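Local coordinates for protein argonaute (Marinitoga piezophila, PDB 5I4A), which uses short guide RNAs with a 5'-hydroxyl end to bind complementary target DNA or RNA and cleave it, possibly in defense against mobile genetic elements, at residues 9-12 and 13-17; 64-67 and 68-71; 97-101 and 102-106; 112-115 and 116-119. All coordinates share one frame; numbering follows the deposited sequence.

Contact 1: 9-12 and 13-17; sequences YKID and IPKKI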
loop_
_atom_site.group_PDB
_atom_site.type_symbol
_atom_site.label_atom_id
_atom_site.label_comp_id
_atom_site.label_asym_id
_atom_site.label_seq_id
_atom_site.Cartn_x
_atom_site.Cartn_y
_atom_site.Cartn_z
ATOM N N TYR A 9 -16.601 -17.160 0.661
ATOM C CA TYR A 9 -17.847 -17.826 1.007
ATOM C C TYR A 9 -18.947 -17.353 0.070
ATOM O O TYR A 9 -19.171 -16.146 -0.075
ATOM C CB TYR A 9 -18.219 -17.565 2.468
ATOM C CG TYR A 9 -17.230 -18.178 3.434
ATOM C CD1 TYR A 9 -17.347 -19.506 3.825
ATOM C CD2 TYR A 9 -16.169 -17.438 3.937
ATOM C CE1 TYR A 9 -16.442 -20.076 4.699
ATOM C CE2 TYR A 9 -15.259 -18.000 4.815
ATOM C CZ TYR A 9 -15.401 -19.318 5.192
ATOM O OH TYR A 9 -14.500 -19.886 6.062
ATOM N N LYS A 10 -19.628 -18.307 -0.557
ATOM C CA LYS A 10 -20.625 -17.986 -1.566
ATOM C C LYS A 10 -21.871 -17.398 -0.918
ATOM O O LYS A 10 -22.391 -17.936 0.064
ATOM C CB LYS A 10 -20.980 -19.239 -2.364
ATOM C CG LYS A 10 -21.782 -18.981 -3.623
ATOM C CD LYS A 10 -21.926 -20.260 -4.437
ATOM C CE LYS A 10 -22.813 -20.050 -5.652
ATOM N NZ LYS A 10 -22.255 -19.022 -6.571
ATOM N N ILE A 11 -22.349 -16.290 -1.471
ATOM C CA ILE A 11 -23.549 -15.623 -0.982
ATOM C C ILE A 11 -24.751 -16.206 -1.711
ATOM O O ILE A 11 -24.819 -16.169 -2.944
ATOM C CB ILE A 11 -23.457 -14.104 -1.185
ATOM C CG1 ILE A 11 -22.419 -13.516 -0.224
ATOM C CG2 ILE A 11 -24.821 -13.452 -0.998
ATOM C CD1 ILE A 11 -21.815 -12.214 -0.689
ATOM N N ASP A 12 -25.699 -16.748 -0.951
ATOM C CA ASP A 12 -26.887 -17.405 -1.495
ATOM C C ASP A 12 -28.124 -16.634 -1.040
ATOM O O ASP A 12 -28.787 -17.007 -0.070
ATOM C CB ASP A 12 -26.946 -18.874 -1.065
ATOM C CG ASP A 12 -28.152 -19.599 -1.631
ATOM O OD1 ASP A 12 -28.113 -19.978 -2.821
ATOM O OD2 ASP A 12 -29.140 -19.790 -0.891
ATOM N N ILE A 13 -28.425 -15.548 -1.746
ATOM C CA ILE A 13 -29.634 -14.757 -1.514
ATOM C C ILE A 13 -30.185 -14.319 -2.861
ATOM O O ILE A 13 -29.471 -14.334 -3.872
ATOM C CB ILE A 13 -29.362 -13.522 -0.630
ATOM C CG1 ILE A 13 -28.450 -12.532 -1.356
ATOM C CG2 ILE A 13 -28.780 -13.916 0.722
ATOM C CD1 ILE A 13 -28.351 -11.188 -0.670
ATOM N N PRO A 14 -31.463 -13.938 -2.911
ATOM C CA PRO A 14 -32.007 -13.377 -4.155
ATOM C C PRO A 14 -31.202 -12.174 -4.620
ATOM O O PRO A 14 -30.847 -11.298 -3.828
ATOM C CB PRO A 14 -33.436 -12.986 -3.768
ATOM C CG PRO A 14 -33.791 -13.928 -2.669
ATOM C CD PRO A 14 -32.517 -14.171 -1.904
ATOM N N LYS A 15 -30.913 -12.136 -5.921
ATOM C CA LYS A 15 -30.148 -11.037 -6.514
ATOM C C LYS A 15 -31.065 -9.845 -6.793
ATOM O O LYS A 15 -31.247 -9.405 -7.928
ATOM C CB LYS A 15 -29.440 -11.486 -7.787
ATOM C CG LYS A 15 -28.356 -12.542 -7.601
ATOM C CD LYS A 15 -27.743 -12.513 -6.209
ATOM C CE LYS A 15 -26.726 -13.631 -6.042
ATOM N NZ LYS A 15 -26.445 -13.940 -4.611
ATOM N N LYS A 16 -31.645 -9.319 -5.717
ATOM C CA LYS A 16 -32.579 -8.210 -5.831
ATOM C C LYS A 16 -32.602 -7.440 -4.519
ATOM O O LYS A 16 -32.327 -7.993 -3.451
ATOM C CB LYS A 16 -33.985 -8.702 -6.191
ATOM C CG LYS A 16 -34.573 -9.661 -5.174
ATOM C CD LYS A 16 -35.979 -10.094 -5.552
ATOM C CE LYS A 16 -35.962 -11.125 -6.665
ATOM N NZ LYS A 16 -37.339 -11.569 -7.015
ATOM N N ILE A 17 -32.938 -6.157 -4.619
ATOM C CA ILE A 17 -33.032 -5.261 -3.474
ATOM C C ILE A 17 -34.471 -4.783 -3.357
ATOM O O ILE A 17 -35.102 -4.436 -4.362
ATOM C CB ILE A 17 -32.067 -4.064 -3.612
ATOM C CG1 ILE A 17 -30.618 -4.554 -3.670
ATOM C CG2 ILE A 17 -32.258 -3.068 -2.475
ATOM C CD1 ILE A 17 -30.246 -5.495 -2.546
#
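The flat groups that matter between Ile-11 and Lys-15 are peptide carbonyls, and the ammonium of Lys-15 reaches two of them. It meets Ile-13 O at 3.1 Å from NZ, standing 20° away from the plane of that carbonyl, and makes a weaker bond to Ile-11 O, 3.2 Å from NZ. One lysine tip thus bridges oxygens two residues apart on a chain that is still extended. It can do so because the side chain bends at its second torsion (chi2 -26°, not staggered), which folds the outer methylenes back toward the residues preceding it. Lys-15 is also the centre of an inverse gamma turn, with Lys-16 N weakly bonded to Pro-14 O, and this turn lies where the N-terminal domain passes from strand 8-10 to strand 16-22, members of two different sheets. With only an alanine's methyl in place of Lys-15, the carbonyls of Ile-11 and Ile-13 would probably lose their shared donor, and the linking backbone would be freer to shift. Beside the polar bridge, Ile-11 and Ile-13 run side by side and point the same way, with Ile-11 CG2 3.8 Å from Ile-13 CG1. The latter branch sits between its own backbone N and carbonyl carbon (chi1 66°), which turns it toward the neighbouring isoleucine. Both side chains pack on helix 84-101, Ile-11 against Leu-91 and Ile-13 against Phe-87. Asp-12 keeps its OD1 6.5 Å from Lys-15 NZ, not in contact with it, while Lys-10 forms a salt bridge with Glu-143.

Contact 2: 64-67 and 68-71; sequences PKNV and FQYK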
loop_
_atom_site.group_PDB
_atom_site.type_symbol
_atom_site.label_atom_id
_atom_site.label_comp_id
_atom_site.label_asym_id
_atom_site.label_seq_id
_atom_site.Cartn_x
_atom_site.Cartn_y
_atom_site.Cartn_z
ATOM N N PRO A 64 -38.885 -0.328 15.869
ATOM C CA PRO A 64 -39.732 -1.084 16.801
ATOM C C PRO A 64 -40.799 -1.927 16.115
ATOM O O PRO A 64 -41.024 -1.790 14.912
ATOM C CB PRO A 64 -40.379 0.011 17.652
ATOM C CG PRO A 64 -40.389 1.207 16.777
ATOM C CD PRO A 64 -39.135 1.122 15.960
ATOM N N LYS A 65 -41.445 -2.796 16.893
ATOM C CA LYS A 65 -42.479 -3.663 16.338
ATOM C C LYS A 65 -43.595 -2.849 15.696
ATOM O O LYS A 65 -43.977 -3.099 14.549
ATOM C CB LYS A 65 -43.037 -4.576 17.427
ATOM C CG LYS A 65 -43.971 -5.658 16.908
ATOM C CD LYS A 65 -45.118 -5.886 17.873
ATOM C CE LYS A 65 -45.086 -7.281 18.461
ATOM N NZ LYS A 65 -45.536 -7.272 19.885
ATOM N N ASN A 66 -44.120 -1.851 16.414
ATOM C CA ASN A 66 -45.268 -1.118 15.877
ATOM C C ASN A 66 -44.908 -0.182 14.722
ATOM O O ASN A 66 -45.768 0.616 14.324
ATOM C CB ASN A 66 -45.975 -0.332 16.989
ATOM C CG ASN A 66 -45.109 0.780 17.603
ATOM O OD1 ASN A 66 -44.203 1.322 16.973
ATOM N ND2 ASN A 66 -45.418 1.133 18.844
ATOM N N VAL A 67 -43.694 -0.251 14.169
ATOM C CA VAL A 67 -43.329 0.626 13.063
ATOM C C VAL A 67 -44.210 0.385 11.846
ATOM O O VAL A 67 -44.267 1.232 10.950
ATOM C CB VAL A 67 -41.835 0.458 12.704
ATOM C CG1 VAL A 67 -41.608 -0.812 11.894
ATOM C CG2 VAL A 67 -41.322 1.680 11.951
ATOM N N PHE A 68 -44.915 -0.752 11.793
ATOM C CA PHE A 68 -45.838 -0.990 10.690
ATOM C C PHE A 68 -46.944 0.056 10.635
ATOM O O PHE A 68 -47.576 0.217 9.585
ATOM C CB PHE A 68 -46.442 -2.401 10.775
ATOM C CG PHE A 68 -47.049 -2.742 12.117
ATOM C CD1 PHE A 68 -48.249 -2.179 12.523
ATOM C CD2 PHE A 68 -46.437 -3.661 12.953
ATOM C CE1 PHE A 68 -48.808 -2.502 13.748
ATOM C CE2 PHE A 68 -46.992 -3.988 14.181
ATOM C CZ PHE A 68 -48.176 -3.409 14.577
ATOM N N GLN A 69 -47.184 0.777 11.736
ATOM C CA GLN A 69 -48.186 1.838 11.732
ATOM C C GLN A 69 -47.788 3.003 10.837
ATOM O O GLN A 69 -48.647 3.811 10.475
ATOM C CB GLN A 69 -48.431 2.346 13.153
ATOM C CG GLN A 69 -47.374 3.317 13.649
ATOM C CD GLN A 69 -47.578 3.717 15.094
ATOM O OE1 GLN A 69 -48.419 4.560 15.405
ATOM N NE2 GLN A 69 -46.805 3.112 15.988
ATOM N N TYR A 70 -46.510 3.109 10.480
ATOM C CA TYR A 70 -46.040 4.136 9.562
ATOM C C TYR A 70 -45.754 3.595 8.170
ATOM O O TYR A 70 -45.381 4.373 7.285
ATOM C CB TYR A 70 -44.780 4.808 10.118
ATOM C CG TYR A 70 -44.965 5.425 11.485
ATOM C CD1 TYR A 70 -45.875 6.454 11.686
ATOM C CD2 TYR A 70 -44.224 4.982 12.574
ATOM C CE1 TYR A 70 -46.046 7.020 12.933
ATOM C CE2 TYR A 70 -44.388 5.543 13.823
ATOM C CZ TYR A 70 -45.301 6.562 13.998
ATOM O OH TYR A 70 -45.467 7.124 15.242
ATOM N N LYS A 71 -45.923 2.292 7.952
ATOM C CA LYS A 71 -45.581 1.699 6.667
ATOM C C LYS A 71 -46.471 2.248 5.558
ATOM O O LYS A 71 -47.683 2.400 5.726
ATOM C CB LYS A 71 -45.698 0.177 6.718
ATOM C CG LYS A 71 -45.334 -0.483 5.395
ATOM C CD LYS A 71 -45.143 -1.980 5.519
ATOM C CE LYS A 71 -44.232 -2.496 4.412
ATOM N NZ LYS A 71 -44.706 -2.104 3.052
#
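Asn-66 O is gripped twice by Gln-69, once by the backbone N at 3.0 Å and once by the side-chain NE2 at 3.2 Å. The backbone bond belongs to a short 3-10 helix, residues 65-69, in which N-H groups bond to the carbonyl three residues earlier; Tyr-70 N, 3.0 Å from Val-67 O, repeats the pattern. The two donors of Gln-69 come to the oxygen from opposite faces of its carbonyl plane, so the acceptor is held from above and below. For NE2 to return this far, CG of Gln-69 takes the place between its own N and carbonyl carbon (chi1 80°), and the rest of the chain runs straight. The amide of Asn-66 lies alongside, its plane almost perpendicular to that of Gln-69.

On another side of the turn, Phe-68 lies over Asn-66 in a CH-pi contact, with Asn-66 CA 4.0 Å from the ring centroid and off-centre toward the rim. Farther out, the buried Val-67 rests on Ile-62, and Tyr-70 meets Phe-32 edge to face and touches Asn-24; these contacts join the surface loop to neighbouring parts of the N-terminal domain. Lys-71 turns outward to a salt bridge with Glu-75. The Tyr-70 ring carries a methylene over the centre of one face: Gln-69 CG, 3.6 Å above its plane.

Contact 3: 97-101 and 102-106; sequences KLFLD and NDFYF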
loop_
_atom_site.group_PDB
_atom_site.type_symbol
_atom_site.label_atom_id
_atom_site.label_comp_id
_atom_site.label_asym_id
_atom_site.label_seq_id
_atom_site.Cartn_x
_atom_site.Cartn_y
_atom_site.Cartn_z
ATOM N N LYS A 97 -25.114 -4.621 9.938
ATOM C CA LYS A 97 -26.200 -4.718 10.909
ATOM C C LYS A 97 -26.127 -6.021 11.690
ATOM O O LYS A 97 -26.271 -6.030 12.918
ATOM C CB LYS A 97 -27.555 -4.599 10.210
ATOM C CG LYS A 97 -28.702 -5.105 11.069
ATOM C CD LYS A 97 -30.039 -5.032 10.357
ATOM C CE LYS A 97 -31.137 -5.642 11.221
ATOM N NZ LYS A 97 -31.130 -5.070 12.600
ATOM N N LEU A 98 -25.906 -7.138 10.993
ATOM C CA LEU A 98 -25.856 -8.433 11.663
ATOM C C LEU A 98 -24.725 -8.482 12.684
ATOM O O LEU A 98 -24.911 -8.955 13.811
ATOM C CB LEU A 98 -25.707 -9.549 10.631
ATOM C CG LEU A 98 -26.936 -9.826 9.766
ATOM C CD1 LEU A 98 -26.655 -10.946 8.777
ATOM C CD2 LEU A 98 -28.136 -10.164 10.637
ATOM N N PHE A 99 -23.538 -7.999 12.302
ATOM C CA PHE A 99 -22.424 -7.934 13.243
ATOM C C PHE A 99 -22.763 -7.040 14.431
ATOM O O PHE A 99 -22.549 -7.418 15.588
ATOM C CB PHE A 99 -21.166 -7.426 12.537
ATOM C CG PHE A 99 -20.371 -8.503 11.847
ATOM C CD1 PHE A 99 -19.454 -9.265 12.554
ATOM C CD2 PHE A 99 -20.529 -8.739 10.492
ATOM C CE1 PHE A 99 -18.715 -10.248 11.924
ATOM C CE2 PHE A 99 -19.792 -9.723 9.855
ATOM C CZ PHE A 99 -18.884 -10.478 10.573
ATOM N N LEU A 100 -23.291 -5.843 14.160
ATOM C CA LEU A 100 -23.655 -4.935 15.243
ATOM C C LEU A 100 -24.771 -5.521 16.100
ATOM O O LEU A 100 -24.783 -5.337 17.323
ATOM C CB LEU A 100 -24.067 -3.575 14.679
ATOM C CG LEU A 100 -22.973 -2.702 14.054
ATOM C CD1 LEU A 100 -23.560 -1.395 13.544
ATOM C CD2 LEU A 100 -21.857 -2.432 15.049
ATOM N N ASP A 101 -25.719 -6.229 15.478
ATOM C CA ASP A 101 -26.780 -6.882 16.239
ATOM C C ASP A 101 -26.242 -7.973 17.153
ATOM O O ASP A 101 -26.890 -8.306 18.151
ATOM C CB ASP A 101 -27.832 -7.477 15.301
ATOM C CG ASP A 101 -28.746 -6.424 14.704
ATOM O OD1 ASP A 101 -28.682 -5.257 15.140
ATOM O OD2 ASP A 101 -29.540 -6.771 13.805
ATOM N N ASN A 102 -25.085 -8.547 16.831
ATOM C CA ASN A 102 -24.434 -9.518 17.695
ATOM C C ASN A 102 -23.328 -8.886 18.530
ATOM O O ASN A 102 -22.412 -9.584 18.975
ATOM C CB ASN A 102 -23.904 -10.689 16.869
ATOM C CG ASN A 102 -25.023 -11.538 16.289
ATOM O OD1 ASN A 102 -25.439 -12.532 16.887
ATOM N ND2 ASN A 102 -25.523 -11.143 15.125
ATOM N N ASP A 103 -23.400 -7.569 18.737
ATOM C CA ASP A 103 -22.555 -6.810 19.654
ATOM C C ASP A 103 -21.092 -6.770 19.232
ATOM O O ASP A 103 -20.209 -6.564 20.072
ATOM C CB ASP A 103 -22.677 -7.336 21.088
ATOM C CG ASP A 103 -22.956 -6.229 22.087
ATOM O OD1 ASP A 103 -24.080 -5.682 22.077
ATOM O OD2 ASP A 103 -22.050 -5.903 22.881
ATOM N N PHE A 104 -20.807 -6.958 17.947
ATOM C CA PHE A 104 -19.482 -6.651 17.431
ATOM C C PHE A 104 -19.315 -5.142 17.312
ATOM O O PHE A 104 -20.270 -4.410 17.039
ATOM C CB PHE A 104 -19.267 -7.296 16.062
ATOM C CG PHE A 104 -18.973 -8.769 16.115
ATOM C CD1 PHE A 104 -19.939 -9.670 16.530
ATOM C CD2 PHE A 104 -17.735 -9.254 15.724
ATOM C CE1 PHE A 104 -19.672 -11.027 16.573
ATOM C CE2 PHE A 104 -17.460 -10.611 15.762
ATOM C CZ PHE A 104 -18.430 -11.498 16.188
ATOM N N TYR A 105 -18.090 -4.675 17.532
ATOM C CA TYR A 105 -17.755 -3.293 17.231
ATOM C C TYR A 105 -17.388 -3.171 15.761
ATOM O O TYR A 105 -16.748 -4.058 15.191
ATOM C CB TYR A 105 -16.593 -2.806 18.097
ATOM C CG TYR A 105 -16.951 -2.561 19.544
ATOM C CD1 TYR A 105 -18.277 -2.492 19.951
ATOM C CD2 TYR A 105 -15.961 -2.393 20.504
ATOM C CE1 TYR A 105 -18.607 -2.273 21.277
ATOM C CE2 TYR A 105 -16.279 -2.169 21.828
ATOM C CZ TYR A 105 -17.603 -2.111 22.212
ATOM O OH TYR A 105 -17.918 -1.884 23.532
ATOM N N PHE A 106 -17.808 -2.073 15.144
ATOM C CA PHE A 106 -17.426 -1.770 13.775
ATOM C C PHE A 106 -16.223 -0.838 13.772
ATOM O O PHE A 106 -16.150 0.106 14.564
ATOM C CB PHE A 106 -18.580 -1.133 12.997
ATOM C CG PHE A 106 -18.169 -0.566 11.667
ATOM C CD1 PHE A 106 -17.991 -1.394 10.571
ATOM C CD2 PHE A 106 -17.949 0.795 11.515
ATOM C CE1 PHE A 106 -17.605 -0.875 9.347
ATOM C CE2 PHE A 106 -17.563 1.321 10.294
ATOM C CZ PHE A 106 -17.391 0.485 9.209
#
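Phe-99 (chi1 -86°) and Phe-104 (chi1 -77°) both set CG beside the backbone N and opposite the carbonyl carbon, and across the end of a helix this brings the two rings into a T-shaped stack. The edge of Phe-99 leads: its CD1 stands over one face of Phe-104, 3.6 Å from CD2 and toward the rim, with the planes at 84°. The backbone beneath is a Schellman motif. Phe-104 N returns 3.0 Å to Phe-99 O, and Asp-103 N bonds to Leu-100 O at the same 3.0 Å; Asp-103, with positive phi, makes the reversal possible. Asn-102, the first residue to leave helical geometry, adds a side-chain clasp: its ND2 lies 2.6 Å from Leu-98 O in a short, nearly straight bond, with the acceptor in the plane of the amide. That oxygen also receives a weak bond from Asn-102 N, so a carbonyl near the end of the helix keeps two donors. Outside the turn, Leu-100 CD2 packs tightly against Phe-104 O at 3.2 Å. One turn back, Lys-97 NZ forms a salt bridge with Asp-101 OD2 (2.6 Å), on the syn lone pair, while Asn-41 takes Asp-101 OD1. The motif closes helix 84-101 where the N-terminal domain gives way to linker L1. Beyond it, Phe-99 meets Phe-246 edge to face, Phe-104 lies against Phe-112 and Ser-114 of strand 111-120, and the chain continues as strand 105-107, antiparallel to that strand.

Contact 4: 112-115 and 116-119; sequences FISN and SEVF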
loop_
_atom_site.group_PDB
_atom_site.type_symbol
_atom_site.label_atom_id
_atom_site.label_comp_id
_atom_site.label_asym_id
_atom_site.label_seq_id
_atom_site.Cartn_x
_atom_site.Cartn_y
_atom_site.Cartn_z
ATOM N N PHE A 112 -14.681 -5.962 12.014
ATOM C CA PHE A 112 -15.689 -6.201 13.040
ATOM C C PHE A 112 -15.011 -6.806 14.262
ATOM O O PHE A 112 -14.510 -7.935 14.213
ATOM C CB PHE A 112 -16.810 -7.088 12.508
ATOM C CG PHE A 112 -17.638 -6.422 11.447
ATOM C CD1 PHE A 112 -18.517 -5.403 11.777
ATOM C CD2 PHE A 112 -17.527 -6.798 10.119
ATOM C CE1 PHE A 112 -19.277 -4.781 10.806
ATOM C CE2 PHE A 112 -18.283 -6.177 9.144
ATOM C CZ PHE A 112 -19.157 -5.168 9.487
ATOM N N ILE A 113 -15.005 -6.047 15.349
ATOM C CA ILE A 113 -14.301 -6.414 16.570
ATOM C C ILE A 113 -15.252 -7.212 17.451
ATOM O O ILE A 113 -16.304 -6.706 17.854
ATOM C CB ILE A 113 -13.795 -5.161 17.299
ATOM C CG1 ILE A 113 -12.787 -4.405 16.432
ATOM C CG2 ILE A 113 -13.203 -5.516 18.641
ATOM C CD1 ILE A 113 -12.426 -3.039 16.980
ATOM N N SER A 114 -14.889 -8.455 17.751
ATOM C CA SER A 114 -15.701 -9.258 18.655
ATOM C C SER A 114 -15.575 -8.744 20.084
ATOM O O SER A 114 -14.519 -8.267 20.508
ATOM C CB SER A 114 -15.288 -10.728 18.594
ATOM O OG SER A 114 -16.001 -11.496 19.549
ATOM N N ASN A 115 -16.675 -8.844 20.830
ATOM C CA ASN A 115 -16.688 -8.466 22.235
ATOM C C ASN A 115 -16.930 -9.638 23.175
ATOM O O ASN A 115 -17.002 -9.432 24.392
ATOM C CB ASN A 115 -17.735 -7.375 22.489
ATOM C CG ASN A 115 -17.249 -5.999 22.079
ATOM O OD1 ASN A 115 -16.351 -5.435 22.707
ATOM N ND2 ASN A 115 -17.841 -5.449 21.028
ATOM N N SER A 116 -17.059 -10.857 22.651
ATOM C CA SER A 116 -17.066 -12.065 23.468
ATOM C C SER A 116 -15.775 -12.857 23.370
ATOM O O SER A 116 -15.368 -13.476 24.355
ATOM C CB SER A 116 -18.237 -12.976 23.076
ATOM O OG SER A 116 -17.930 -13.735 21.918
ATOM N N GLU A 117 -15.122 -12.845 22.209
ATOM C CA GLU A 117 -13.841 -13.522 22.023
ATOM C C GLU A 117 -12.707 -12.545 22.336
ATOM O O GLU A 117 -11.942 -12.117 21.472
ATOM C CB GLU A 117 -13.735 -14.080 20.610
ATOM C CG GLU A 117 -14.871 -15.012 20.243
ATOM C CD GLU A 117 -14.967 -16.194 21.184
ATOM O OE1 GLU A 117 -13.944 -16.885 21.373
ATOM O OE2 GLU A 117 -16.060 -16.421 21.747
ATOM N N VAL A 118 -12.626 -12.188 23.614
ATOM C CA VAL A 118 -11.652 -11.225 24.113
ATOM C C VAL A 118 -10.877 -11.867 25.255
ATOM O O VAL A 118 -11.457 -12.568 26.092
ATOM C CB VAL A 118 -12.334 -9.925 24.590
ATOM C CG1 VAL A 118 -11.305 -8.827 24.819
ATOM C CG2 VAL A 118 -13.404 -9.480 23.602
ATOM N N PHE A 119 -9.569 -11.629 25.293
ATOM C CA PHE A 119 -8.754 -12.055 26.420
ATOM C C PHE A 119 -7.702 -10.999 26.714
ATOM O O PHE A 119 -7.118 -10.416 25.797
ATOM C CB PHE A 119 -8.094 -13.425 26.171
ATOM C CG PHE A 119 -7.202 -13.474 24.958
ATOM C CD1 PHE A 119 -5.857 -13.146 25.052
ATOM C CD2 PHE A 119 -7.702 -13.883 23.732
ATOM C CE1 PHE A 119 -5.035 -13.203 23.943
ATOM C CE2 PHE A 119 -6.883 -13.943 22.619
ATOM C CZ PHE A 119 -5.549 -13.603 22.724
HETATM O O HOH W 1 -18.714 -12.243 19.648
#
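Ser-114 reaches across the corner toward Ser-116 and Glu-117 with its hydroxyl. Its CB stays 4.2 Å from Glu-117 N, but OG, placed opposite the backbone N (chi1 175°), comes to 3.1 Å from that same nitrogen and accepts a nearly straight bond. A weaker bond arrives from Ser-116 N, 3.3 Å from OG. A water molecule lies 2.8 Å from Ser-114 OG and 2.8 Å from Ser-116 OG, joining two hydroxyls that do not meet directly. These bonds gather the N-H groups of a bend that breaks strand 111-120 of linker L1: the chain turns at 115-117, with Glu-117 the centre of an inverse gamma turn, and the pieces before and after face different ways. Replacing Ser-114 by alanine would probably leave the amides of Ser-116 and Glu-117 without their shared acceptor and the water without one of its two hydroxyls. On the other branch of the corner, Val-118 folds CG2 back over the backbone, 3.5 Å from Ser-114 O in a van der Waals contact; that oxygen is hydrogen-bonded to His-130 on strand 127-140. The carboxylate of Glu-117 forms a salt bridge with Lys-239 through OE1.

The four contacts follow one another along the chain, and three begin in the N-terminal domain, with contact 3 straddling its boundary to linker L1 and contact 4 lying wholly in L1. Contact 1 and contact 2 are separate, their centres 27 Å apart, the second far out at the surface. Contacts 3 and 4 form the tight pair: centres 11 Å apart, strands 105-107 and 111-120 adjacent in one sheet, and touching through Tyr-105 O with Ile-113 N and Asp-103 O with Asn-115 ND2. Contact 1 reaches that sheet through strand 8-10 and shares helix 84-101 with contact 3. The helix thus ties the start of the N-terminal domain to the linker that leads to PAZ.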